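Local coordinates for protein DMATS type aromatic prenyltransferase (PDB 6ZRY) that probably transfers a dimethylallyl group to tryptophan, as an aromatic prenyltransferase of the ABBA-barrel type, at residues 215-221 and 251-257; 256-262 and 273-279; 281-286 and 352-356; 312-318 and 345-349. All blocks are in the same frame, centred on the assembly; numbering follows the deposited sequence.

Contact 1: 215-221 and 251-257; sequences THHEAEV and RRFDGRP
Phe253 N donates to Ala219 O (3.0 Å, N-H...O 164°), and two residues on Val221 N donates to Arg251 O. Between these bonds Glu220 and Arg252 form an antiparallel non-hydrogen-bonded pair, and their side chains meet on one face. The Glu220 chain bends at chi2 (-76°), which folds its carboxylate over to Arg252. There Arg252 NH1 reaches Glu220 OE2 at 3.1 Å through a salt bridge whose hydrogen bond is weak (145°). NH2 of the same arginine makes a weak bond to Glu218 O, and Asp254 also pairs with this guanidinium, which completes a three-residue salt-bridge network. Here the short, weakly bonded strand 252-253 pairs with the end of strand 209-220 in the antiparallel sheet of the ABBA barrel, where that strand passes into helix 221-228 with Glu220 at the N-cap position. Where direct backbone pairing stops, water takes over. Water 1 donates to His216 O (2.7 Å) and to Phe253 O; water 2 accepts from Glu218 N and donates to Phe253 O and Gly255 O, giving Phe253 O two water donors. Glu220 OE1 is linked through water 4 to Arg251 NE, while Val221 CG1 lies over one face of that guanidinium, 3.6 Å above its plane. At the other end Thr215 CG2 presses on Pro257 CG at 3.3 Å, a close carbon-carbon approach; Thr215 OG1 bonds to Thr196.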
# COMPACT_ATOMS: atom_id res chain seq x y z
N THR A 215 -5.84 -0.48 10.54
CA THR A 215 -6.47 -1.76 10.20
C THR A 215 -7.60 -1.98 11.20
O THR A 215 -7.33 -1.94 12.42
CB THR A 215 -5.46 -2.91 10.18
OG1 THR A 215 -4.44 -2.58 9.22
CG2 THR A 215 -6.10 -4.23 9.84
N HIS A 216 -8.80 -2.18 10.69
CA HIS A 216 -10.04 -2.36 11.47
C HIS A 216 -10.38 -3.85 11.51
O HIS A 216 -11.05 -4.32 10.58
CB HIS A 216 -11.17 -1.53 10.85
CG HIS A 216 -10.89 -0.07 10.79
ND1 HIS A 216 -10.85 0.72 11.93
CD2 HIS A 216 -10.70 0.76 9.74
CE1 HIS A 216 -10.60 1.96 11.58
NE2 HIS A 216 -10.53 2.02 10.26
N HIS A 217 -9.92 -4.57 12.51
CA HIS A 217 -10.11 -6.04 12.61
C HIS A 217 -11.58 -6.37 12.86
O HIS A 217 -12.19 -5.69 13.69
CB HIS A 217 -9.17 -6.64 13.66
CG HIS A 217 -7.75 -6.59 13.24
ND1 HIS A 217 -7.21 -7.53 12.37
CD2 HIS A 217 -6.79 -5.68 13.48
CE1 HIS A 217 -5.95 -7.22 12.14
NE2 HIS A 217 -5.66 -6.07 12.81
N GLU A 218 -12.12 -7.35 12.13
CA GLU A 218 -13.50 -7.90 12.31
C GLU A 218 -14.47 -6.73 12.51
O GLU A 218 -15.07 -6.61 13.61
CB GLU A 218 -13.53 -8.85 13.51
CG GLU A 218 -12.77 -10.14 13.28
CD GLU A 218 -11.92 -10.56 14.46
OE1 GLU A 218 -12.12 -11.68 14.97
OE2 GLU A 218 -11.07 -9.75 14.87
N ALA A 219 -14.58 -5.87 11.51
CA ALA A 219 -15.20 -4.54 11.65
C ALA A 219 -16.51 -4.50 10.88
O ALA A 219 -16.60 -5.07 9.74
CB ALA A 219 -14.24 -3.46 11.18
N GLU A 220 -17.48 -3.81 11.46
CA GLU A 220 -18.73 -3.39 10.77
C GLU A 220 -18.41 -2.18 9.90
O GLU A 220 -17.69 -1.28 10.38
CB GLU A 220 -19.80 -3.03 11.79
CG GLU A 220 -20.17 -4.19 12.70
CD GLU A 220 -21.05 -5.23 12.06
OE1 GLU A 220 -21.36 -5.10 10.84
OE2 GLU A 220 -21.43 -6.20 12.78
N VAL A 221 -18.94 -2.13 8.69
CA VAL A 221 -18.82 -0.94 7.79
C VAL A 221 -19.36 0.30 8.54
O VAL A 221 -18.83 1.37 8.33
CB VAL A 221 -19.52 -1.17 6.43
CG1 VAL A 221 -21.00 -1.45 6.55
CG2 VAL A 221 -19.30 -0.02 5.48
N ARG A 251 -21.43 -6.94 5.28
CA ARG A 251 -21.45 -5.75 6.18
C ARG A 251 -20.38 -5.90 7.28
O ARG A 251 -19.90 -4.86 7.76
CB ARG A 251 -22.81 -5.56 6.85
CG ARG A 251 -23.94 -5.12 5.92
CD ARG A 251 -25.14 -4.62 6.71
NE ARG A 251 -24.69 -3.58 7.64
CZ ARG A 251 -24.63 -2.27 7.36
NH1 ARG A 251 -25.03 -1.81 6.18
NH2 ARG A 251 -24.17 -1.43 8.28
N ARG A 252 -20.12 -7.13 7.71
CA ARG A 252 -19.05 -7.49 8.67
C ARG A 252 -17.90 -8.04 7.87
O ARG A 252 -18.06 -9.10 7.29
CB ARG A 252 -19.45 -8.60 9.64
CG ARG A 252 -20.59 -8.26 10.57
CD ARG A 252 -20.64 -9.16 11.82
NE ARG A 252 -19.33 -9.52 12.42
CZ ARG A 252 -18.40 -8.65 12.89
NH1 ARG A 252 -18.58 -7.34 12.81
NH2 ARG A 252 -17.29 -9.11 13.42
N PHE A 253 -16.78 -7.36 7.84
CA PHE A 253 -15.57 -7.82 7.11
C PHE A 253 -14.76 -8.65 8.11
O PHE A 253 -13.78 -8.16 8.68
CB PHE A 253 -14.92 -6.61 6.44
CG PHE A 253 -15.70 -6.08 5.26
CD1 PHE A 253 -16.86 -5.33 5.43
CD2 PHE A 253 -15.29 -6.35 3.96
CE1 PHE A 253 -17.57 -4.86 4.34
CE2 PHE A 253 -15.99 -5.85 2.87
CZ PHE A 253 -17.14 -5.12 3.06
N ASP A 254 -15.22 -9.89 8.32
CA ASP A 254 -14.65 -10.88 9.28
C ASP A 254 -13.59 -11.75 8.61
O ASP A 254 -12.95 -12.54 9.32
CB ASP A 254 -15.75 -11.76 9.88
CG ASP A 254 -16.54 -11.03 10.93
OD1 ASP A 254 -16.03 -9.99 11.45
OD2 ASP A 254 -17.67 -11.49 11.22
N GLY A 255 -13.40 -11.62 7.29
CA GLY A 255 -12.22 -12.15 6.61
C GLY A 255 -11.05 -11.21 6.79
O GLY A 255 -10.84 -10.74 7.92
N ARG A 256 -10.33 -10.91 5.72
CA ARG A 256 -9.24 -9.93 5.77
C ARG A 256 -9.87 -8.57 6.08
O ARG A 256 -10.99 -8.29 5.64
CB ARG A 256 -8.43 -9.95 4.49
CG ARG A 256 -7.65 -11.23 4.32
CD ARG A 256 -6.71 -11.15 3.14
NE ARG A 256 -6.13 -12.44 2.80
CZ ARG A 256 -5.03 -12.97 3.34
NH1 ARG A 256 -4.37 -12.33 4.30
NH2 ARG A 256 -4.62 -14.16 2.93
N PRO A 257 -9.20 -7.76 6.93
CA PRO A 257 -9.82 -6.57 7.50
C PRO A 257 -9.87 -5.38 6.52
O PRO A 257 -8.97 -5.24 5.73
CB PRO A 257 -8.90 -6.23 8.69
CG PRO A 257 -7.55 -6.73 8.26
CD PRO A 257 -7.84 -7.97 7.44
O HOH W 1 -12.71 -5.36 8.79
O HOH W 2 -10.88 -8.73 9.91
O HOH W 3 -21.95 -2.17 9.50
O HOH W 4 -23.49 -3.77 10.28

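Contact 2: 256-262 and 273-279; sequences RPLVGSY and GYSIYVP
Tyr262 and Tyr274 lie side by side across a non-hydrogen-bonded pair of the antiparallel hairpin formed by strands 258-265 and 273-278, part of the sheet of the ABBA barrel. The short strand axes approach to 4.7 Å. The rings make an edge-to-face stack, planes at 64° and centroids 5.3 Å apart: the CD1 edge of Tyr274 points at the face of Tyr262, offset toward its rim. Tyr274 has CG anti to the backbone N (chi1 179°), whereas in Tyr262 CG is anti to the carbonyl carbon (chi1 -62°), and these different first torsions turn both rings to the same side, where they meet. Helix 221-228 packs against this face, with Val224 touching both Tyr274 and Ile276. The other face carries Val259, Ser261, Ser275 and Tyr277 and turns toward the bound tryptophan, which touches Tyr277. Tyr277 lies along the neighbouring strand, with Val259 O at its ring edge; Val259 CG1 meets Tyr277 CD1 at 4.0 Å. Hydrogen-bonded pairs Val259-Tyr277 and Ser261-Ser275 fix the register, the shortest of the backbone bonds being Tyr277 N to Val259 O at 2.8 Å. Farther along, Leu258 CD2 lies beside Val278 CG2. On the tryptophan side, Ser261 OG and Tyr277 OH share a hydrogen bond of 2.8 Å.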
# COMPACT_ATOMS: atom_id res chain seq x y z
N ARG A 256 -10.33 -10.91 5.72
CA ARG A 256 -9.24 -9.93 5.77
C ARG A 256 -9.87 -8.57 6.08
O ARG A 256 -10.99 -8.29 5.64
CB ARG A 256 -8.43 -9.95 4.49
CG ARG A 256 -7.65 -11.23 4.32
CD ARG A 256 -6.71 -11.15 3.14
NE ARG A 256 -6.13 -12.44 2.80
CZ ARG A 256 -5.03 -12.97 3.34
NH1 ARG A 256 -4.37 -12.33 4.30
NH2 ARG A 256 -4.62 -14.16 2.93
N PRO A 257 -9.20 -7.76 6.93
CA PRO A 257 -9.82 -6.57 7.50
C PRO A 257 -9.87 -5.38 6.52
O PRO A 257 -8.97 -5.24 5.73
CB PRO A 257 -8.90 -6.23 8.69
CG PRO A 257 -7.55 -6.73 8.26
CD PRO A 257 -7.84 -7.97 7.44
N LEU A 258 -10.88 -4.54 6.67
CA LEU A 258 -10.91 -3.22 6.04
C LEU A 258 -9.76 -2.39 6.60
O LEU A 258 -9.43 -2.53 7.81
CB LEU A 258 -12.24 -2.53 6.29
CG LEU A 258 -13.45 -3.17 5.61
CD1 LEU A 258 -14.71 -2.53 6.10
CD2 LEU A 258 -13.35 -3.07 4.10
N VAL A 259 -9.22 -1.52 5.78
CA VAL A 259 -8.14 -0.60 6.16
C VAL A 259 -8.55 0.79 5.73
O VAL A 259 -9.07 0.95 4.62
CB VAL A 259 -6.80 -1.02 5.57
CG1 VAL A 259 -5.72 -0.01 5.83
CG2 VAL A 259 -6.38 -2.38 6.08
N GLY A 260 -8.34 1.74 6.59
CA GLY A 260 -8.52 3.15 6.27
C GLY A 260 -7.24 3.90 6.35
O GLY A 260 -6.45 3.61 7.27
N SER A 261 -7.04 4.89 5.49
CA SER A 261 -5.89 5.81 5.59
C SER A 261 -6.38 7.25 5.70
O SER A 261 -7.45 7.57 5.17
CB SER A 261 -4.90 5.62 4.49
OG SER A 261 -5.39 6.13 3.28
N TYR A 262 -5.64 8.01 6.49
CA TYR A 262 -5.91 9.40 6.87
C TYR A 262 -4.75 10.25 6.43
O TYR A 262 -3.62 9.92 6.77
CB TYR A 262 -6.13 9.46 8.38
CG TYR A 262 -7.31 8.64 8.84
CD1 TYR A 262 -7.19 7.28 9.11
CD2 TYR A 262 -8.56 9.21 8.87
CE1 TYR A 262 -8.31 6.52 9.46
CE2 TYR A 262 -9.67 8.48 9.24
CZ TYR A 262 -9.55 7.14 9.55
OH TYR A 262 -10.69 6.46 9.90
N GLY A 273 -7.86 14.02 3.72
CA GLY A 273 -7.99 12.95 2.73
C GLY A 273 -8.24 11.68 3.44
O GLY A 273 -7.72 11.54 4.59
N TYR A 274 -9.04 10.82 2.83
CA TYR A 274 -9.39 9.49 3.35
C TYR A 274 -9.38 8.50 2.20
O TYR A 274 -9.92 8.83 1.15
CB TYR A 274 -10.77 9.50 3.99
CG TYR A 274 -11.18 8.15 4.50
CD1 TYR A 274 -10.67 7.67 5.69
CD2 TYR A 274 -12.05 7.35 3.78
CE1 TYR A 274 -11.02 6.42 6.16
CE2 TYR A 274 -12.43 6.10 4.25
CZ TYR A 274 -11.90 5.64 5.43
OH TYR A 274 -12.25 4.41 5.89
N SER A 275 -8.83 7.31 2.42
CA SER A 275 -9.01 6.14 1.52
C SER A 275 -9.49 4.95 2.32
O SER A 275 -9.06 4.80 3.44
CB SER A 275 -7.76 5.79 0.78
OG SER A 275 -7.39 6.87 -0.05
N ILE A 276 -10.38 4.17 1.74
CA ILE A 276 -10.83 2.86 2.24
C ILE A 276 -10.24 1.80 1.31
O ILE A 276 -10.28 1.98 0.07
CB ILE A 276 -12.38 2.81 2.35
CG1 ILE A 276 -12.88 1.46 2.86
CG2 ILE A 276 -13.08 3.17 1.04
CD1 ILE A 276 -12.54 1.16 4.27
N TYR A 277 -9.66 0.76 1.89
CA TYR A 277 -9.00 -0.34 1.17
C TYR A 277 -9.74 -1.61 1.51
O TYR A 277 -9.72 -2.05 2.66
CB TYR A 277 -7.51 -0.45 1.53
CG TYR A 277 -6.73 0.84 1.41
CD1 TYR A 277 -6.82 1.81 2.40
CD2 TYR A 277 -5.90 1.08 0.34
CE1 TYR A 277 -6.15 3.00 2.30
CE2 TYR A 277 -5.19 2.27 0.23
CZ TYR A 277 -5.31 3.23 1.22
OH TYR A 277 -4.62 4.41 1.15
N VAL A 278 -10.44 -2.16 0.53
CA VAL A 278 -11.13 -3.45 0.69
C VAL A 278 -10.21 -4.55 0.17
O VAL A 278 -9.86 -4.56 -1.03
CB VAL A 278 -12.48 -3.46 -0.06
CG1 VAL A 278 -13.17 -4.79 0.09
CG2 VAL A 278 -13.38 -2.32 0.41
N PRO A 279 -9.90 -5.56 1.01
CA PRO A 279 -9.11 -6.73 0.57
C PRO A 279 -10.05 -7.71 -0.13
O PRO A 279 -10.38 -8.80 0.41
CB PRO A 279 -8.55 -7.24 1.88
CG PRO A 279 -9.67 -6.97 2.87
CD PRO A 279 -10.25 -5.65 2.44
O HOH W 5 -11.71 4.14 8.33

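Contact 3: 281-286 and 352-356; sequences RSYVTD and VSPPR. With TRP (tryptophan), chain C.
Arg356 N donates to Thr285 O at 2.8 Å, joining the last modelled residue to the loop that leads from the barrel strand 273-278 into helix 287-300. The side chain of Arg356, bent at chi3 (-57°), turns back toward the 3-10 segment 281-282 and the loop after it, and its NH1 makes a weak bond to Ser282 O (3.3 Å). Beside the backbone bond, Thr285 CG2 packs against Arg356 O, and Pro355 CB comes within 3.6 Å of Thr285 O. One shell outward, Asp286 stands at the N-cap of helix 287-300: its OD1 accepts from Glu289 N, and its OD2 has a salt bridge to Arg321. Ser282 OG and Tyr283 OH fasten this segment to the backbone of Arg256. From its start Arg281 extends in another direction, into the tryptophan pocket, its chain straight from CG to NE. Asp56 makes a salt bridge with its NE and Ala328 O accepts from NH1, which fixes the guanidinium. Replacing Arg281 by an alanine removes the guanidinium, and the ligand carboxylate would probably lose this donor and Asp56 one of its cationic partners. The ligand OXT lies in plane at the guanidinium edge, 3.0 Å from Arg281 NH2 (N-H...O 162°).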
# COMPACT_ATOMS: atom_id res chain seq x y z
N ARG A 281 -9.91 -9.86 -2.40
CA ARG A 281 -9.51 -11.28 -2.58
C ARG A 281 -10.15 -12.16 -1.51
O ARG A 281 -10.32 -13.37 -1.76
CB ARG A 281 -7.99 -11.45 -2.52
CG ARG A 281 -7.37 -11.15 -1.16
CD ARG A 281 -5.87 -11.23 -1.34
NE ARG A 281 -5.03 -11.09 -0.17
CZ ARG A 281 -4.79 -9.96 0.49
NH1 ARG A 281 -5.38 -8.83 0.19
NH2 ARG A 281 -3.92 -9.98 1.50
N SER A 282 -10.50 -11.60 -0.37
CA SER A 282 -11.07 -12.36 0.78
C SER A 282 -12.59 -12.55 0.61
O SER A 282 -13.16 -13.35 1.35
CB SER A 282 -10.73 -11.66 2.07
OG SER A 282 -11.08 -12.42 3.21
N TYR A 283 -13.23 -11.86 -0.33
CA TYR A 283 -14.71 -11.74 -0.41
C TYR A 283 -15.23 -12.15 -1.78
O TYR A 283 -16.37 -11.82 -2.08
CB TYR A 283 -15.09 -10.32 0.01
CG TYR A 283 -14.67 -10.04 1.43
CD1 TYR A 283 -15.37 -10.58 2.49
CD2 TYR A 283 -13.49 -9.34 1.72
CE1 TYR A 283 -14.99 -10.36 3.81
CE2 TYR A 283 -13.09 -9.12 3.02
CZ TYR A 283 -13.83 -9.64 4.08
OH TYR A 283 -13.43 -9.44 5.37
N VAL A 284 -14.44 -12.88 -2.55
CA VAL A 284 -14.82 -13.36 -3.91
C VAL A 284 -14.48 -14.85 -4.04
O VAL A 284 -13.69 -15.35 -3.23
CB VAL A 284 -14.11 -12.55 -5.00
CG1 VAL A 284 -14.53 -11.09 -5.02
CG2 VAL A 284 -12.58 -12.67 -4.88
N THR A 285 -15.03 -15.49 -5.07
CA THR A 285 -14.71 -16.89 -5.43
C THR A 285 -13.38 -16.92 -6.18
O THR A 285 -12.65 -17.91 -6.03
CB THR A 285 -15.85 -17.52 -6.23
OG1 THR A 285 -16.19 -16.69 -7.34
CG2 THR A 285 -17.05 -17.74 -5.35
N ASP A 286 -13.08 -15.88 -6.94
CA ASP A 286 -11.97 -15.88 -7.90
C ASP A 286 -11.78 -14.47 -8.47
O ASP A 286 -12.60 -13.63 -8.23
CB ASP A 286 -12.25 -16.90 -9.02
CG ASP A 286 -13.55 -16.65 -9.73
OD1 ASP A 286 -13.64 -15.64 -10.44
OD2 ASP A 286 -14.47 -17.45 -9.55
N VAL A 352 -0.31 -19.06 -7.12
CA VAL A 352 -1.67 -18.56 -7.50
C VAL A 352 -2.61 -19.18 -6.48
O VAL A 352 -2.70 -20.37 -6.47
CB VAL A 352 -2.04 -18.95 -8.93
CG1 VAL A 352 -3.47 -18.57 -9.28
CG2 VAL A 352 -1.06 -18.36 -9.92
N SER A 353 -3.24 -18.39 -5.61
CA SER A 353 -4.19 -18.92 -4.61
C SER A 353 -5.36 -19.53 -5.38
O SER A 353 -5.84 -18.94 -6.34
CB SER A 353 -4.65 -17.87 -3.66
OG SER A 353 -3.56 -17.38 -2.90
N PRO A 354 -5.82 -20.72 -5.00
CA PRO A 354 -6.91 -21.37 -5.73
C PRO A 354 -8.27 -20.68 -5.54
O PRO A 354 -8.53 -20.07 -4.50
CB PRO A 354 -6.95 -22.78 -5.13
CG PRO A 354 -6.41 -22.61 -3.73
CD PRO A 354 -5.35 -21.51 -3.85
N PRO A 355 -9.20 -20.83 -6.51
CA PRO A 355 -10.56 -20.33 -6.37
C PRO A 355 -11.21 -20.91 -5.10
O PRO A 355 -10.82 -21.98 -4.73
CB PRO A 355 -11.34 -20.83 -7.60
CG PRO A 355 -10.33 -21.63 -8.44
CD PRO A 355 -8.98 -21.58 -7.75
N ARG A 356 -12.19 -20.22 -4.49
CA ARG A 356 -12.76 -20.59 -3.16
C ARG A 356 -14.27 -20.72 -3.24
O ARG A 356 -14.88 -19.84 -3.78
CB ARG A 356 -12.37 -19.55 -2.11
CG ARG A 356 -10.89 -19.56 -1.78
CD ARG A 356 -10.59 -18.48 -0.77
NE ARG A 356 -11.03 -17.21 -1.31
CZ ARG A 356 -11.65 -16.25 -0.64
NH1 ARG A 356 -11.94 -16.39 0.65
NH2 ARG A 356 -11.99 -15.15 -1.28
N TRP C . -0.24 -7.88 1.92
CA TRP C . -0.46 -7.06 3.16
C TRP C . -1.94 -7.06 3.52
O TRP C . -2.30 -6.65 4.64
CB TRP C . 0.08 -5.63 2.99
CG TRP C . -0.59 -4.82 1.92
CD1 TRP C . -0.31 -4.83 0.58
CD2 TRP C . -1.65 -3.87 2.10
NE1 TRP C . -1.13 -3.96 -0.08
CE2 TRP C . -1.96 -3.34 0.82
CE3 TRP C . -2.36 -3.39 3.21
CZ2 TRP C . -2.96 -2.39 0.63
CZ3 TRP C . -3.35 -2.45 3.02
CH2 TRP C . -3.63 -1.95 1.74
OXT TRP C . -2.80 -7.49 2.71

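Contact 4: 312-318 and 345-349; sequences IAAVTPR and LSAEA
Arg318 grips Glu348 side-on with two nitrogens, one to each carboxylate oxygen, with Glu348 in a left-handed backbone conformation. Arg318 NH2 meets the syn lone pair of Glu348 OE1 at 2.9 Å and almost straight (173°). Arg318 NE reaches Glu348 OE2 at 3.1 Å, also on the syn side but slightly out of the carboxylate plane; the two flat groups are 30° apart. Arg318 CG lies between the backbone N and the carbonyl carbon (chi1 72°), and the chain then runs extended to the carboxylate. NH2 has a second salt-bridge partner in Asp287, and NH1 donates to Leu320 O. A lysine in place of Arg318 would probably lose the two-pronged grip, leaving one Glu348 oxygen without its charged mate and the carboxylate less fixed in rotation. Water 6 adds a link, donating to Glu348 OE2 (2.7 Å) and bonding to Thr316 OG1, which also accepts from Arg318 N in an ST turn. Behind this end packing is apolar: Val315 CG2 meets Leu345 CD1 at 4.1 Å, and the Ile312 and Leu345 side chains cross at about a right angle, CG1 meeting CD2. Helix 305-315 thereby packs on strand 341-346, the helix-outside-sheet layering of the ABBA barrel.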
# COMPACT_ATOMS: atom_id res chain seq x y z
N ILE A 312 -4.54 -5.94 -15.93
CA ILE A 312 -4.69 -7.35 -15.47
C ILE A 312 -3.89 -8.23 -16.43
O ILE A 312 -3.06 -9.02 -15.96
CB ILE A 312 -6.17 -7.75 -15.36
CG1 ILE A 312 -6.85 -7.08 -14.15
CG2 ILE A 312 -6.34 -9.25 -15.31
CD1 ILE A 312 -8.39 -7.10 -14.23
N ALA A 313 -4.13 -8.10 -17.73
CA ALA A 313 -3.51 -8.93 -18.78
C ALA A 313 -1.98 -8.74 -18.77
O ALA A 313 -1.25 -9.73 -19.07
CB ALA A 313 -4.08 -8.59 -20.13
N ALA A 314 -1.51 -7.53 -18.49
CA ALA A 314 -0.06 -7.20 -18.39
C ALA A 314 0.57 -8.03 -17.27
O ALA A 314 1.73 -8.48 -17.44
CB ALA A 314 0.16 -5.72 -18.16
N VAL A 315 -0.13 -8.19 -16.15
CA VAL A 315 0.42 -8.89 -14.96
C VAL A 315 0.39 -10.41 -15.20
O VAL A 315 1.37 -11.06 -14.89
CB VAL A 315 -0.28 -8.47 -13.66
CG1 VAL A 315 0.14 -9.34 -12.49
CG2 VAL A 315 0.02 -7.02 -13.40
N THR A 316 -0.68 -10.96 -15.74
CA THR A 316 -0.74 -12.40 -15.96
C THR A 316 -1.73 -12.72 -17.07
O THR A 316 -2.82 -12.12 -17.13
CB THR A 316 -1.11 -13.14 -14.67
OG1 THR A 316 -1.14 -14.54 -14.96
CG2 THR A 316 -2.44 -12.72 -14.09
N PRO A 317 -1.41 -13.70 -17.92
CA PRO A 317 -2.35 -14.17 -18.94
C PRO A 317 -3.26 -15.29 -18.45
O PRO A 317 -4.05 -15.79 -19.22
CB PRO A 317 -1.36 -14.69 -20.00
CG PRO A 317 -0.30 -15.32 -19.21
CD PRO A 317 -0.12 -14.41 -18.00
N ARG A 318 -3.16 -15.69 -17.18
CA ARG A 318 -3.91 -16.86 -16.67
C ARG A 318 -5.41 -16.55 -16.72
O ARG A 318 -5.81 -15.39 -16.69
CB ARG A 318 -3.52 -17.22 -15.25
CG ARG A 318 -4.01 -16.26 -14.18
CD ARG A 318 -3.96 -17.04 -12.89
NE ARG A 318 -4.08 -16.25 -11.68
CZ ARG A 318 -5.25 -15.91 -11.12
NH1 ARG A 318 -6.39 -16.20 -11.73
NH2 ARG A 318 -5.25 -15.26 -9.96
N LEU A 345 -2.58 -5.26 -7.75
CA LEU A 345 -2.36 -6.47 -8.56
C LEU A 345 -1.13 -7.25 -8.06
O LEU A 345 -0.03 -6.66 -7.96
CB LEU A 345 -2.22 -6.05 -10.02
CG LEU A 345 -3.44 -5.37 -10.63
CD1 LEU A 345 -3.13 -4.86 -12.04
CD2 LEU A 345 -4.62 -6.33 -10.68
N SER A 346 -1.33 -8.52 -7.73
CA SER A 346 -0.30 -9.40 -7.18
C SER A 346 0.63 -9.93 -8.29
O SER A 346 0.16 -10.31 -9.34
CB SER A 346 -0.93 -10.55 -6.45
OG SER A 346 -1.80 -10.09 -5.42
N ALA A 347 1.91 -10.00 -8.00
CA ALA A 347 2.92 -10.60 -8.89
C ALA A 347 2.66 -12.10 -9.07
O ALA A 347 2.93 -12.61 -10.14
CB ALA A 347 4.29 -10.34 -8.33
N GLU A 348 2.19 -12.79 -8.04
CA GLU A 348 2.01 -14.25 -8.04
C GLU A 348 3.30 -14.93 -8.55
O GLU A 348 3.22 -15.89 -9.37
CB GLU A 348 0.82 -14.65 -8.91
CG GLU A 348 -0.52 -14.11 -8.42
CD GLU A 348 -1.74 -14.58 -9.21
OE1 GLU A 348 -2.75 -14.81 -8.59
OE2 GLU A 348 -1.67 -14.65 -10.49
N ALA A 349 4.44 -14.49 -8.07
CA ALA A 349 5.74 -15.07 -8.45
C ALA A 349 5.87 -16.49 -7.85
O ALA A 349 6.59 -17.30 -8.45
CB ALA A 349 6.88 -14.17 -8.04
O HOH W 6 -0.58 -15.84 -12.64

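How the contacts relate
Contact 2 is the most buried, its centre about 10 Å from that of the chain; the others lie 17 to 20 Å out and are partly buried. Its chemistry is accordingly regular strand pairing and aromatic packing, whereas contact 1 adds salt bridges and waters to a few backbone bonds, contact 4 sets a salt bridge beside apolar packing, and contact 3 uses backbone carbonyls while its Arg281 reaches the tryptophan. Contacts 1 and 2 share Arg256 and Pro257 and adjoin in one sheet, through His216 N and Leu258 O. The shared Arg256 also brings both against contact 3. Contact 4 reaches the same sheet through strand 341-346 but touches only contact 3, where Val352 packs on Arg318.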